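Local atomic coordinates of D-threo-3-hydroxyaspartate dehydratase (Delftia, PDB entry 3WQC), a protein that catalyses the pyridoxal-phosphate-dependent deamination of D-threo-3-hydroxyaspartate to oxaloacetate and ammonium, and also acts on D-serine and two L-stereoisomers of 3-hydroxyaspartate. Residues Ala123-Ile128 and Gly166-Asp171; Gln373-Ala376 and Ser380-Thr383. All coordinates share one frame; numbering follows the deposited sequence.

Interaction 1: residues Ala123-Ile128 and Gly166-Asp171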
loop_
_atom_site.group_PDB
_atom_site.type_symbol
_atom_site.label_atom_id
_atom_site.label_comp_id
_atom_site.label_asym_id
_atom_site.label_seq_id
_atom_site.Cartn_x
_atom_site.Cartn_y
_atom_site.Cartn_z
ATOM N N ALA B 123 26.634 -17.481 8.531
ATOM C CA ALA B 123 26.548 -16.499 9.658
ATOM C C ALA B 123 25.161 -16.557 10.318
ATOM O O ALA B 123 25.080 -16.494 11.557
ATOM C CB ALA B 123 26.783 -15.101 9.168
ATOM N N ALA B 124 24.058 -16.703 9.506
ATOM C CA ALA B 124 22.725 -16.757 10.186
ATOM C C ALA B 124 22.600 -18.041 10.991
ATOM O O ALA B 124 22.055 -18.050 12.099
ATOM C CB ALA B 124 21.593 -16.607 9.169
ATOM N N ALA B 125 23.135 -19.155 10.445
ATOM C CA ALA B 125 23.082 -20.420 11.171
ATOM C C ALA B 125 23.856 -20.323 12.479
ATOM O O ALA B 125 23.442 -20.860 13.489
ATOM C CB ALA B 125 23.593 -21.559 10.249
ATOM N N GLN B 126 25.041 -19.705 12.423
ATOM C CA GLN B 126 25.860 -19.580 13.618
ATOM C C GLN B 126 25.106 -18.710 14.640
ATOM O O GLN B 126 25.176 -19.036 15.850
ATOM C CB GLN B 126 27.181 -18.869 13.310
ATOM C CG GLN B 126 28.160 -19.752 12.524
ATOM C CD GLN B 126 29.469 -19.069 12.245
ATOM O OE1 GLN B 126 29.609 -17.839 12.416
ATOM N NE2 GLN B 126 30.475 -19.824 11.790
ATOM N N ALA B 127 24.420 -17.649 14.202
ATOM C CA ALA B 127 23.724 -16.778 15.184
ATOM C C ALA B 127 22.619 -17.546 15.889
ATOM O O ALA B 127 22.402 -17.440 17.116
ATOM C CB ALA B 127 23.143 -15.556 14.459
ATOM N N ILE B 128 21.826 -18.304 15.106
ATOM C CA ILE B 128 20.735 -19.102 15.699
ATOM C C ILE B 128 21.317 -20.146 16.668
ATOM O O ILE B 128 20.794 -20.278 17.794
ATOM C CB ILE B 128 19.869 -19.765 14.646
ATOM C CG1 ILE B 128 19.160 -18.713 13.749
ATOM C CG2 ILE B 128 18.800 -20.664 15.328
ATOM C CD1 ILE B 128 18.271 -19.285 12.640
ATOM N N GLY B 166 24.211 -26.777 6.984
ATOM C CA GLY B 166 23.567 -27.859 7.700
ATOM C C GLY B 166 24.373 -28.371 8.909
ATOM O O GLY B 166 23.784 -28.640 9.960
ATOM N N ARG B 167 25.708 -28.497 8.768
ATOM C CA ARG B 167 26.541 -28.888 9.924
ATOM C C ARG B 167 26.527 -27.870 11.008
ATOM O O ARG B 167 26.511 -28.191 12.183
ATOM C CB ARG B 167 27.949 -29.214 9.418
ATOM C CG ARG B 167 27.980 -30.467 8.587
ATOM C CD ARG B 167 29.325 -30.636 7.906
ATOM N NE ARG B 167 29.363 -31.918 7.184
ATOM C CZ ARG B 167 30.172 -32.114 6.136
ATOM N NH1 ARG B 167 30.879 -31.077 5.619
ATOM N NH2 ARG B 167 30.181 -33.287 5.529
ATOM N N THR B 168 26.566 -26.577 10.634
ATOM C CA THR B 168 26.590 -25.537 11.670
ATOM C C THR B 168 25.325 -25.708 12.548
ATOM O O THR B 168 25.365 -25.635 13.791
ATOM C CB THR B 168 26.593 -24.145 11.031
ATOM O OG1 THR B 168 27.807 -23.980 10.303
ATOM C CG2 THR B 168 26.455 -23.033 12.091
ATOM N N LEU B 169 24.166 -25.921 11.860
ATOM C CA LEU B 169 22.926 -26.120 12.625
ATOM C C LEU B 169 22.931 -27.413 13.434
ATOM O O LEU B 169 22.650 -27.432 14.651
ATOM C CB LEU B 169 21.715 -26.122 11.634
ATOM C CG LEU B 169 21.469 -24.748 10.986
ATOM C CD1 LEU B 169 20.465 -24.954 9.801
ATOM C CD2 LEU B 169 20.970 -23.689 11.979
ATOM N N HIS B 170 23.284 -28.525 12.750
ATOM C CA HIS B 170 23.158 -29.849 13.405
ATOM C C HIS B 170 24.184 -30.070 14.527
ATOM O O HIS B 170 23.866 -30.488 15.646
ATOM C CB HIS B 170 23.292 -30.902 12.328
ATOM C CG HIS B 170 23.102 -32.287 12.833
ATOM N ND1 HIS B 170 21.882 -32.759 13.205
ATOM C CD2 HIS B 170 23.972 -33.323 12.989
ATOM C CE1 HIS B 170 21.995 -34.045 13.637
ATOM N NE2 HIS B 170 23.246 -34.397 13.469
ATOM N N ASP B 171 25.464 -29.662 14.248
ATOM C CA ASP B 171 26.537 -29.821 15.226
ATOM C C ASP B 171 26.268 -28.839 16.370
ATOM O O ASP B 171 26.699 -29.085 17.516
ATOM C CB ASP B 171 27.879 -29.432 14.650
ATOM C CG ASP B 171 28.349 -30.359 13.575
ATOM O OD1 ASP B 171 27.885 -31.503 13.441
ATOM O OD2 ASP B 171 29.289 -29.907 12.801
HETATM O O HOH W 1 30.177 -22.708 11.252
#
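The methyl of A125 sits in the angle between two neighbouring side chains of the facing helix, T168 and L169. Its CB is 3.7 Å from T168 CG2 and 3.8 Å from L169 CD2, so one branch of each partner does the touching. CG2 of T168 also reaches past A125 to the start of the next residue, coming within 3.6 Å of Q126 N and lying against Q126 CG. The torsion of T168 sorts its two branches: with chi1 at -65°, CG2 stands anti to the backbone N and turns to the opposing helix, while OG1 lies beside that N.

The small A125 is consistent with the close approach of the backbones, its CA 5.9 Å from L169 CA. The helix segments run almost parallel, 6° apart, with their axes 8.8 Å from each other. This is the packing of successive outer helices in the TIM-barrel domain of the alanine racemase type: helix 122-135 follows strand 114-119, helix 159-171 comes after strands 140-146 and 154-155, and the two lie side by side outside the sheet. On the barrel side of the interface the contact is buried. I128 and L169 both rest on V141 of strand 140-146, and I128 and A124 also touch V119.

The outward side is polar. The Q126 chain runs extended beyond CG, which carries its amide out to a water. NE2 donates to that water at 2.9 Å, and the water in turn donates to T168 OG1, spanning the two helices. The same hydroxyl is hydrogen-bonded to the carbonyl oxygen of A164, one turn earlier in its own helix. At the start of the other helix, A124 N is hydrogen-bonded to S121 OG, and A124 packs on L351 of the second subunit.

Interaction 2: residues Gln373-Ala376 and Ser380-Thr383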
loop_
_atom_site.group_PDB
_atom_site.type_symbol
_atom_site.label_atom_id
_atom_site.label_comp_id
_atom_site.label_asym_id
_atom_site.label_seq_id
_atom_site.Cartn_x
_atom_site.Cartn_y
_atom_site.Cartn_z
ATOM N N GLN B 373 -14.692 -7.239 3.863
ATOM C CA GLN B 373 -16.148 -7.460 4.040
ATOM C C GLN B 373 -16.444 -8.802 3.352
ATOM O O GLN B 373 -16.331 -8.861 2.077
ATOM C CB GLN B 373 -16.882 -6.261 3.359
ATOM C CG GLN B 373 -16.606 -4.978 4.204
ATOM C CD GLN B 373 -17.214 -5.165 5.614
ATOM O OE1 GLN B 373 -18.230 -5.844 5.792
ATOM N NE2 GLN B 373 -16.620 -4.592 6.580
ATOM N N ALA B 374 -16.702 -9.859 4.145
ATOM C CA ALA B 374 -16.901 -11.227 3.589
ATOM C C ALA B 374 -18.363 -11.370 3.147
ATOM O O ALA B 374 -19.256 -11.229 3.971
ATOM C CB ALA B 374 -16.623 -12.247 4.673
ATOM N N LEU B 375 -18.556 -11.458 1.843
ATOM C CA LEU B 375 -19.880 -11.424 1.207
ATOM C C LEU B 375 -20.452 -12.828 1.086
ATOM O O LEU B 375 -19.886 -13.657 0.326
ATOM C CB LEU B 375 -19.780 -10.767 -0.166
ATOM C CG LEU B 375 -21.045 -10.741 -1.048
ATOM C CD1 LEU B 375 -22.109 -9.816 -0.412
ATOM C CD2 LEU B 375 -20.665 -10.245 -2.451
ATOM N N ALA B 376 -21.550 -13.096 1.794
ATOM C CA ALA B 376 -22.268 -14.369 1.680
ATOM C C ALA B 376 -23.251 -14.424 0.496
ATOM O O ALA B 376 -23.546 -13.381 -0.139
ATOM C CB ALA B 376 -23.008 -14.617 2.972
ATOM N N SER B 380 -25.468 -10.466 2.418
ATOM C CA SER B 380 -25.012 -10.033 3.730
ATOM C C SER B 380 -23.480 -9.970 3.715
ATOM O O SER B 380 -22.845 -10.863 3.086
ATOM C CB SER B 380 -25.404 -11.324 4.522
ATOM O OG SER B 380 -25.251 -11.186 5.838
ATOM N N VAL B 381 -22.870 -8.955 4.374
ATOM C CA VAL B 381 -21.453 -8.981 4.607
ATOM C C VAL B 381 -21.111 -9.075 6.104
ATOM O O VAL B 381 -21.933 -8.696 6.987
ATOM C CB VAL B 381 -20.702 -7.746 3.965
ATOM C CG1 VAL B 381 -20.725 -7.819 2.432
ATOM C CG2 VAL B 381 -21.219 -6.380 4.509
ATOM N N GLN B 382 -19.893 -9.551 6.391
ATOM C CA GLN B 382 -19.394 -9.571 7.763
ATOM C C GLN B 382 -18.014 -9.009 7.756
ATOM O O GLN B 382 -17.276 -9.272 6.799
ATOM C CB GLN B 382 -19.322 -11.018 8.227
ATOM C CG GLN B 382 -19.103 -11.205 9.687
ATOM C CD GLN B 382 -19.246 -12.700 10.043
ATOM O OE1 GLN B 382 -18.475 -13.515 9.520
ATOM N NE2 GLN B 382 -20.264 -13.071 10.837
ATOM N N THR B 383 -17.583 -8.319 8.811
ATOM C CA THR B 383 -16.267 -7.687 8.777
ATOM C C THR B 383 -15.247 -8.730 9.262
ATOM O O THR B 383 -15.398 -9.298 10.374
ATOM C CB THR B 383 -16.275 -6.521 9.804
ATOM O OG1 THR B 383 -17.213 -5.530 9.364
ATOM C CG2 THR B 383 -14.829 -5.840 9.887
HETATM O O HOH W 2 -19.809 -5.636 8.086
#
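L375 and V381 face each other as a non-hydrogen-bonded pair in an antiparallel beta hairpin, strands 371-375 and 381-385, with L375 CD1 3.7 Å from V381 CG1. The tight part is the backbone. A374 and Q382 form the hydrogen-bonded pair: A374 N donates to Q382 O at 2.8 Å, in the plane of that carbonyl, and Q382 N returns a bond to A374 O, tilted from the A374 carbonyl plane. Towards the turn, A376 N hydrogen-bonds to S380 O nearly in line with the carbonyl (C=O...N angle 174°). V381 CA also comes within 3.2 Å of A374 O as a CA-H...O contact.

The face carrying Q373, L375 and V381 is partly covered by L18, which touches both Q373 and V381, while backbone bonds from Q373 and L375 to I25 join the hairpin to strand 22-26. Near T383 the packing gives way to water. The Q373 chain bends at chi2 (-63°), laying its amide alongside T383, and OE1 comes 3.3 Å from V381 CG2. Q373 NE2 donates to T383 OG1 at 3.0 Å, the hydroxyl lying 16° out of the Q373 amide plane. An alanine in place of Q373 would probably leave T383 OG1 without its amide donor and open a gap beside V381 CG2. A water donates to Q373 OE1 at 2.8 Å and is also hydrogen-bonded to T383 OG1.

In the fold
Interaction 1 comes first along the chain and closes well before interaction 2 opens; their centres are 47 Å apart, their nearest atoms about 35 Å, on opposite sides of the chain's centre. They share no helix, strand or sheet. The pair 123-128 and 166-171 belongs to the helical shell around the parallel strands of the barrel domain, whereas 373-376 and 380-383 form a hairpin at an edge of the mixed sheet. Strand 22-26, early in the chain, pairs with 371-375, so the mixed sheet combines strands from both ends of the sequence. Both contacts are structural and lie away from the pyridoxal phosphate pocket, one within each part of this two-domain enzyme.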